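Protein URE2 (Lodderomyces elongisporus NRRL YB-4239, PDB 4EXJ) is of unknown function but, as a URE2-like member of the glutathione S-transferase superfamily, probably binds glutathione and may take part in transcription regulation. Local coordinates at residues 145-150 with 192-197; 153-158 with 196-201. All blocks are in the same frame, centred on the assembly; numbering follows the deposited sequence.

In the fold
After the N-terminal domain with its four-stranded mixed sheet, the chain enters the mainly helical C-terminal domain, where both contacts lie. Residues 145-150 lie at the C-terminal part of helix 129-149, and the loop 153-158 follows before helix 163-179. The chain then runs through helix 188-191 to helix 193-203, whose start, with residues 192-197, returns to 145-150 and closes a 41-residue excursion as interaction 1. Residues 196-201, sharing Glu196 and Lys197 with it, reach back to 153-158 as interaction 2. The two closures therefore interleave rather than nest, with helix 193-203 as their common partner. Leu150 and Met146 of interaction 1 touch Phe156 and Trp198 of interaction 2, joining both contacts into one packed region.

Interaction 1 of 2, residues 145-150 with 192-197; sequences FMETKL and FPNVEK
The carboxylate of Glu147 sits over the first turn of helix 193-203 and takes two backbone N-H groups. OE2 accepts from Asn194 N at 3.0 Å and OE1 from Val195 N, also at 3.0 Å; both are met on the syn side, somewhat out of the carboxylate plane. CG of Glu147 lies anti to its backbone N (chi1 -180°) and the chain bends at chi2 (78°), which brings the carboxylate across to the helix start, beside Pro193 CD. The positive end of the helix dipole would probably stabilise its negative charge. In return, Asn194 ND2 donates to Glu147 O at 3.1 Å in a nearly straight bond (174°) lying in the plane of its amide. That amide stacks almost parallel on the Glu147 carboxylate; its bond to Glu147 O and the two N-H bonds hold both groups in this orientation.

Apolar packing flanks this polar exchange. Met146 CB meets Val195 CG2 at 3.7 Å, while Met146 CE reaches Val195 CG1, and Leu150 CD1 lies 4.0 Å from Val195 CA. The Phe192 ring turns its edge to Glu147 CB. A water donates to Leu150 O at 2.7 Å and is weakly linked to Lys197 NZ. With Phe192 at the N-cap, Glu147 of helix 129-149 binds N-H groups of the second and third residues of helix 193-203, a helix-start interaction within the helical domain of a glutathione S-transferase fold.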
loop_
_atom_site.group_PDB
_atom_site.type_symbol
_atom_site.label_atom_id
_atom_site.label_comp_id
_atom_site.label_asym_id
_atom_site.label_seq_id
_atom_site.Cartn_x
_atom_site.Cartn_y
_atom_site.Cartn_z
ATOM N N PHE B 145 7.612 -13.667 5.588
ATOM C CA PHE B 145 6.381 -13.776 4.826
ATOM C C PHE B 145 6.655 -14.275 3.413
ATOM O O PHE B 145 5.968 -15.160 2.905
ATOM C CB PHE B 145 5.698 -12.410 4.752
ATOM C CG PHE B 145 4.498 -12.392 3.861
ATOM C CD1 PHE B 145 3.285 -12.864 4.326
ATOM C CD2 PHE B 145 4.581 -11.918 2.567
ATOM C CE1 PHE B 145 2.167 -12.849 3.506
ATOM C CE2 PHE B 145 3.485 -11.916 1.738
ATOM C CZ PHE B 145 2.267 -12.371 2.214
ATOM N N MET B 146 7.664 -13.692 2.755
ATOM C CA MET B 146 7.956 -14.049 1.383
ATOM C C MET B 146 8.424 -15.501 1.318
ATOM O O MET B 146 8.091 -16.228 0.383
ATOM C CB MET B 146 9.007 -13.109 0.776
ATOM C CG MET B 146 8.479 -11.675 0.617
ATOM S SD MET B 146 9.824 -10.506 0.235
ATOM C CE MET B 146 10.269 -10.947 -1.417
ATOM N N GLU B 147 9.176 -15.897 2.331
ATOM C CA GLU B 147 9.726 -17.244 2.360
ATOM C C GLU B 147 8.586 -18.251 2.405
ATOM O O GLU B 147 8.609 -19.260 1.690
ATOM C CB GLU B 147 10.644 -17.385 3.566
ATOM C CG GLU B 147 11.280 -18.770 3.684
ATOM C CD GLU B 147 12.454 -18.950 2.733
ATOM O OE1 GLU B 147 12.794 -18.007 1.999
ATOM O OE2 GLU B 147 13.058 -20.039 2.713
ATOM N N THR B 148 7.590 -17.950 3.227
ATOM C CA THR B 148 6.393 -18.784 3.376
ATOM C C THR B 148 5.579 -18.804 2.089
ATOM O O THR B 148 5.183 -19.871 1.610
ATOM C CB THR B 148 5.504 -18.310 4.572
ATOM O OG1 THR B 148 6.194 -18.527 5.816
ATOM C CG2 THR B 148 4.175 -19.095 4.599
ATOM N N LYS B 149 5.333 -17.624 1.513
ATOM C CA LYS B 149 4.553 -17.516 0.283
ATOM C C LYS B 149 5.177 -18.280 -0.867
ATOM O O LYS B 149 4.469 -18.811 -1.723
ATOM C CB LYS B 149 4.356 -16.054 -0.152
ATOM C CG LYS B 149 3.529 -15.228 0.798
ATOM C CD LYS B 149 2.179 -15.888 1.075
ATOM C CE LYS B 149 1.215 -15.681 -0.069
ATOM N NZ LYS B 149 -0.183 -16.065 0.334
ATOM N N LEU B 150 6.503 -18.312 -0.897
ATOM C CA LEU B 150 7.230 -18.882 -2.016
ATOM C C LEU B 150 7.462 -20.387 -1.825
ATOM O O LEU B 150 7.966 -21.053 -2.719
ATOM C CB LEU B 150 8.555 -18.140 -2.221
ATOM C CG LEU B 150 8.359 -16.768 -2.882
ATOM C CD1 LEU B 150 9.670 -15.960 -2.864
ATOM C CD2 LEU B 150 7.806 -16.898 -4.299
ATOM N N PHE B 192 16.820 -17.332 4.284
ATOM C CA PHE B 192 15.627 -17.231 3.440
ATOM C C PHE B 192 15.893 -17.801 2.047
ATOM O O PHE B 192 15.889 -17.087 1.025
ATOM C CB PHE B 192 15.131 -15.767 3.382
ATOM C CG PHE B 192 14.888 -15.152 4.734
ATOM C CD1 PHE B 192 13.733 -15.465 5.464
ATOM C CD2 PHE B 192 15.797 -14.246 5.294
ATOM C CE1 PHE B 192 13.497 -14.911 6.690
ATOM C CE2 PHE B 192 15.546 -13.674 6.546
ATOM C CZ PHE B 192 14.394 -14.022 7.249
ATOM N N PRO B 193 16.145 -19.113 1.978
ATOM C CA PRO B 193 16.563 -19.737 0.720
ATOM C C PRO B 193 15.517 -19.697 -0.388
ATOM O O PRO B 193 15.878 -19.583 -1.552
ATOM C CB PRO B 193 16.867 -21.196 1.129
ATOM C CG PRO B 193 16.190 -21.377 2.450
ATOM C CD PRO B 193 16.261 -20.039 3.120
ATOM N N ASN B 194 14.237 -19.778 -0.037
ATOM C CA ASN B 194 13.198 -19.663 -1.047
ATOM C C ASN B 194 13.210 -18.277 -1.697
ATOM O O ASN B 194 13.028 -18.163 -2.913
ATOM C CB ASN B 194 11.807 -19.904 -0.471
ATOM C CG ASN B 194 11.611 -21.313 0.056
ATOM O OD1 ASN B 194 12.369 -22.226 -0.263
ATOM N ND2 ASN B 194 10.571 -21.493 0.863
ATOM N N VAL B 195 13.380 -17.236 -0.876
ATOM C CA VAL B 195 13.396 -15.880 -1.428
ATOM C C VAL B 195 14.633 -15.680 -2.283
ATOM O O VAL B 195 14.569 -15.073 -3.343
ATOM C CB VAL B 195 13.305 -14.810 -0.337
ATOM C CG1 VAL B 195 13.222 -13.396 -0.992
ATOM C CG2 VAL B 195 12.104 -15.106 0.581
ATOM N N GLU B 196 15.773 -16.208 -1.844
ATOM C CA GLU B 196 16.973 -16.089 -2.668
ATOM C C GLU B 196 16.807 -16.764 -4.028
ATOM O O GLU B 196 17.170 -16.199 -5.062
ATOM C CB GLU B 196 18.186 -16.669 -1.946
ATOM C CG GLU B 196 19.448 -16.656 -2.824
ATOM C CD GLU B 196 20.084 -15.273 -2.966
ATOM O OE1 GLU B 196 19.695 -14.334 -2.227
ATOM O OE2 GLU B 196 21.007 -15.135 -3.803
ATOM N N LYS B 197 16.269 -17.976 -4.021
ATOM C CA LYS B 197 16.125 -18.748 -5.242
ATOM C C LYS B 197 15.167 -18.022 -6.182
ATOM O O LYS B 197 15.407 -17.891 -7.372
ATOM C CB LYS B 197 15.579 -20.131 -4.912
ATOM C CG LYS B 197 15.534 -21.075 -6.091
ATOM C CD LYS B 197 15.534 -22.530 -5.620
ATOM C CE LYS B 197 14.330 -22.829 -4.737
ATOM N NZ LYS B 197 13.042 -22.720 -5.491
HETATM O O HOH W 1 10.392 -21.896 -3.500
#

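Interaction 2 of 2, residues 153-158 with 196-201; sequences RDWFVG and EKWFQR
Asp154 O is met by Arg201 NH1 at 2.9 Å, in a bent hydrogen bond (N-H...O 131°) whose donor approaches beside the carbonyl, and also by Trp198 CD1 at 3.4 Å, which brings the edge of the indole to the same oxygen. This is where the connection between helices 129-149 and 163-179 of the glutathione S-transferase C-terminal domain packs against helix 193-203. The Asp154 carboxylate stacks over the Arg201 guanidinium, with the planes only 25° apart. OD1 lies above the centre of the group, so the long salt bridge to NH2 (3.8 Å) is a matter of charge and no N-H points at it. Lys197 O covers the opposite face of the guanidinium.

The aliphatic part of Arg201 crosses the Trp155 ring. CD sits over the face of the six-membered ring, 3.9 Å from its centroid, as a CH-pi contact, while CG meets Trp155 CH2 at 3.7 Å. Asp154 CB lies on that same face. The Arg201 chain, bent at chi3 (68°), can thus cover the indole and still turn its guanidinium back to Asp154.

Deeper in, Phe156 and Trp198 form a T-shaped pair, the phenyl edge toward the indole face, with the centroids of the phenyl and of the five-membered indole ring 5.0 Å apart. Phe156 also stacks with Phe168 of helix 163-179. Asp165, near the start of that helix, accepts hydrogen bonds from both Trp198 NE1 and Phe156 N and so holds loop and indole in place; it is probably the aspartate of the N-capping box known in glutathione S-transferases. Where the two rings come closest, Phe156 CE2 stands 3.6 Å from Trp198 CE2.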
loop_
_atom_site.group_PDB
_atom_site.type_symbol
_atom_site.label_atom_id
_atom_site.label_comp_id
_atom_site.label_asym_id
_atom_site.label_seq_id
_atom_site.Cartn_x
_atom_site.Cartn_y
_atom_site.Cartn_z
ATOM N N ARG B 153 6.781 -23.086 -4.675
ATOM C CA ARG B 153 6.486 -22.466 -5.964
ATOM C C ARG B 153 7.657 -21.713 -6.563
ATOM O O ARG B 153 8.639 -21.415 -5.882
ATOM C CB ARG B 153 5.290 -21.530 -5.854
ATOM C CG ARG B 153 5.259 -20.710 -4.599
ATOM C CD ARG B 153 3.884 -20.089 -4.470
ATOM N NE ARG B 153 3.404 -19.719 -5.791
ATOM C CZ ARG B 153 2.133 -19.501 -6.096
ATOM N NH1 ARG B 153 1.195 -19.615 -5.160
ATOM N NH2 ARG B 153 1.806 -19.167 -7.340
ATOM N N ASP B 154 7.534 -21.406 -7.845
ATOM C CA ASP B 154 8.576 -20.674 -8.553
ATOM C C ASP B 154 8.306 -19.181 -8.509
ATOM O O ASP B 154 9.240 -18.376 -8.444
ATOM C CB ASP B 154 8.639 -21.115 -10.003
ATOM C CG ASP B 154 9.419 -22.403 -10.176
ATOM O OD1 ASP B 154 9.965 -22.902 -9.171
ATOM O OD2 ASP B 154 9.490 -22.889 -11.316
ATOM N N TRP B 155 7.031 -18.833 -8.576
ATOM C CA TRP B 155 6.617 -17.426 -8.685
ATOM C C TRP B 155 5.568 -17.070 -7.642
ATOM O O TRP B 155 4.966 -17.951 -7.017
ATOM C CB TRP B 155 6.066 -17.148 -10.069
ATOM C CG TRP B 155 6.988 -17.551 -11.179
ATOM C CD1 TRP B 155 6.818 -18.611 -12.047
ATOM C CD2 TRP B 155 8.226 -16.933 -11.540
ATOM N NE1 TRP B 155 7.865 -18.658 -12.944
ATOM C CE2 TRP B 155 8.750 -17.650 -12.646
ATOM C CE3 TRP B 155 8.947 -15.839 -11.042
ATOM C CZ2 TRP B 155 9.957 -17.303 -13.256
ATOM C CZ3 TRP B 155 10.148 -15.507 -11.649
ATOM C CH2 TRP B 155 10.636 -16.228 -12.747
ATOM N N PHE B 156 5.341 -15.767 -7.441
ATOM C CA PHE B 156 4.419 -15.359 -6.391
ATOM C C PHE B 156 2.976 -15.738 -6.660
ATOM O O PHE B 156 2.271 -16.129 -5.730
ATOM C CB PHE B 156 4.519 -13.849 -6.117
ATOM C CG PHE B 156 5.538 -13.509 -5.058
ATOM C CD1 PHE B 156 5.259 -13.698 -3.713
ATOM C CD2 PHE B 156 6.800 -13.059 -5.424
ATOM C CE1 PHE B 156 6.211 -13.389 -2.731
ATOM C CE2 PHE B 156 7.760 -12.776 -4.454
ATOM C CZ PHE B 156 7.467 -12.942 -3.114
ATOM N N VAL B 157 2.567 -15.637 -7.918
ATOM C CA VAL B 157 1.171 -15.851 -8.292
ATOM C C VAL B 157 1.091 -16.735 -9.525
ATOM O O VAL B 157 1.737 -16.474 -10.541
ATOM C CB VAL B 157 0.440 -14.504 -8.583
ATOM C CG1 VAL B 157 -1.022 -14.747 -8.952
ATOM C CG2 VAL B 157 0.531 -13.558 -7.358
ATOM N N GLY B 158 0.277 -17.778 -9.444
ATOM C CA GLY B 158 0.062 -18.602 -10.628
ATOM C C GLY B 158 1.325 -19.347 -11.003
ATOM O O GLY B 158 2.100 -19.726 -10.135
ATOM N N GLU B 196 15.773 -16.208 -1.844
ATOM C CA GLU B 196 16.973 -16.089 -2.668
ATOM C C GLU B 196 16.807 -16.764 -4.028
ATOM O O GLU B 196 17.170 -16.199 -5.062
ATOM C CB GLU B 196 18.186 -16.669 -1.946
ATOM C CG GLU B 196 19.448 -16.656 -2.824
ATOM C CD GLU B 196 20.084 -15.273 -2.966
ATOM O OE1 GLU B 196 19.695 -14.334 -2.227
ATOM O OE2 GLU B 196 21.007 -15.135 -3.803
ATOM N N LYS B 197 16.269 -17.976 -4.021
ATOM C CA LYS B 197 16.125 -18.748 -5.242
ATOM C C LYS B 197 15.167 -18.022 -6.182
ATOM O O LYS B 197 15.407 -17.891 -7.372
ATOM C CB LYS B 197 15.579 -20.131 -4.912
ATOM C CG LYS B 197 15.534 -21.075 -6.091
ATOM C CD LYS B 197 15.534 -22.530 -5.620
ATOM C CE LYS B 197 14.330 -22.829 -4.737
ATOM N NZ LYS B 197 13.042 -22.720 -5.491
ATOM N N TRP B 198 14.077 -17.532 -5.613
ATOM C CA TRP B 198 13.125 -16.775 -6.384
ATOM C C TRP B 198 13.746 -15.474 -6.936
ATOM O O TRP B 198 13.517 -15.119 -8.085
ATOM C CB TRP B 198 11.880 -16.445 -5.542
ATOM C CG TRP B 198 11.150 -15.280 -6.156
ATOM C CD1 TRP B 198 10.210 -15.335 -7.143
ATOM C CD2 TRP B 198 11.347 -13.876 -5.866
ATOM N NE1 TRP B 198 9.811 -14.054 -7.493
ATOM C CE2 TRP B 198 10.487 -13.150 -6.718
ATOM C CE3 TRP B 198 12.163 -13.175 -4.978
ATOM C CZ2 TRP B 198 10.413 -11.743 -6.710
ATOM C CZ3 TRP B 198 12.088 -11.758 -4.958
ATOM C CH2 TRP B 198 11.221 -11.070 -5.827
ATOM N N PHE B 199 14.514 -14.755 -6.124
ATOM C CA PHE B 199 15.109 -13.529 -6.619
ATOM C C PHE B 199 16.002 -13.803 -7.833
ATOM O O PHE B 199 15.949 -13.096 -8.841
ATOM C CB PHE B 199 15.889 -12.769 -5.538
ATOM C CG PHE B 199 16.505 -11.496 -6.045
ATOM C CD1 PHE B 199 15.699 -10.416 -6.372
ATOM C CD2 PHE B 199 17.880 -11.395 -6.246
ATOM C CE1 PHE B 199 16.247 -9.244 -6.850
ATOM C CE2 PHE B 199 18.440 -10.227 -6.728
ATOM C CZ PHE B 199 17.611 -9.143 -7.039
ATOM N N GLN B 200 16.818 -14.836 -7.734
ATOM C CA GLN B 200 17.738 -15.127 -8.829
ATOM C C GLN B 200 16.985 -15.470 -10.114
ATOM O O GLN B 200 17.394 -15.068 -11.210
ATOM C CB GLN B 200 18.695 -16.267 -8.432
ATOM C CG GLN B 200 19.658 -15.908 -7.303
ATOM C CD GLN B 200 20.582 -14.744 -7.632
ATOM O OE1 GLN B 200 20.839 -14.442 -8.793
ATOM N NE2 GLN B 200 21.085 -14.091 -6.605
ATOM N N ARG B 201 15.884 -16.205 -10.000
ATOM C CA ARG B 201 15.133 -16.536 -11.199
ATOM C C ARG B 201 14.381 -15.333 -11.740
ATOM O O ARG B 201 14.215 -15.191 -12.943
ATOM C CB ARG B 201 14.206 -17.750 -11.020
ATOM C CG ARG B 201 12.954 -17.545 -10.212
ATOM C CD ARG B 201 12.054 -18.797 -10.337
ATOM N NE ARG B 201 12.669 -19.945 -9.679
ATOM C CZ ARG B 201 12.498 -20.255 -8.394
ATOM N NH1 ARG B 201 11.714 -19.513 -7.601
ATOM N NH2 ARG B 201 13.122 -21.313 -7.889
HETATM O O HOH W 1 10.392 -21.896 -3.500
#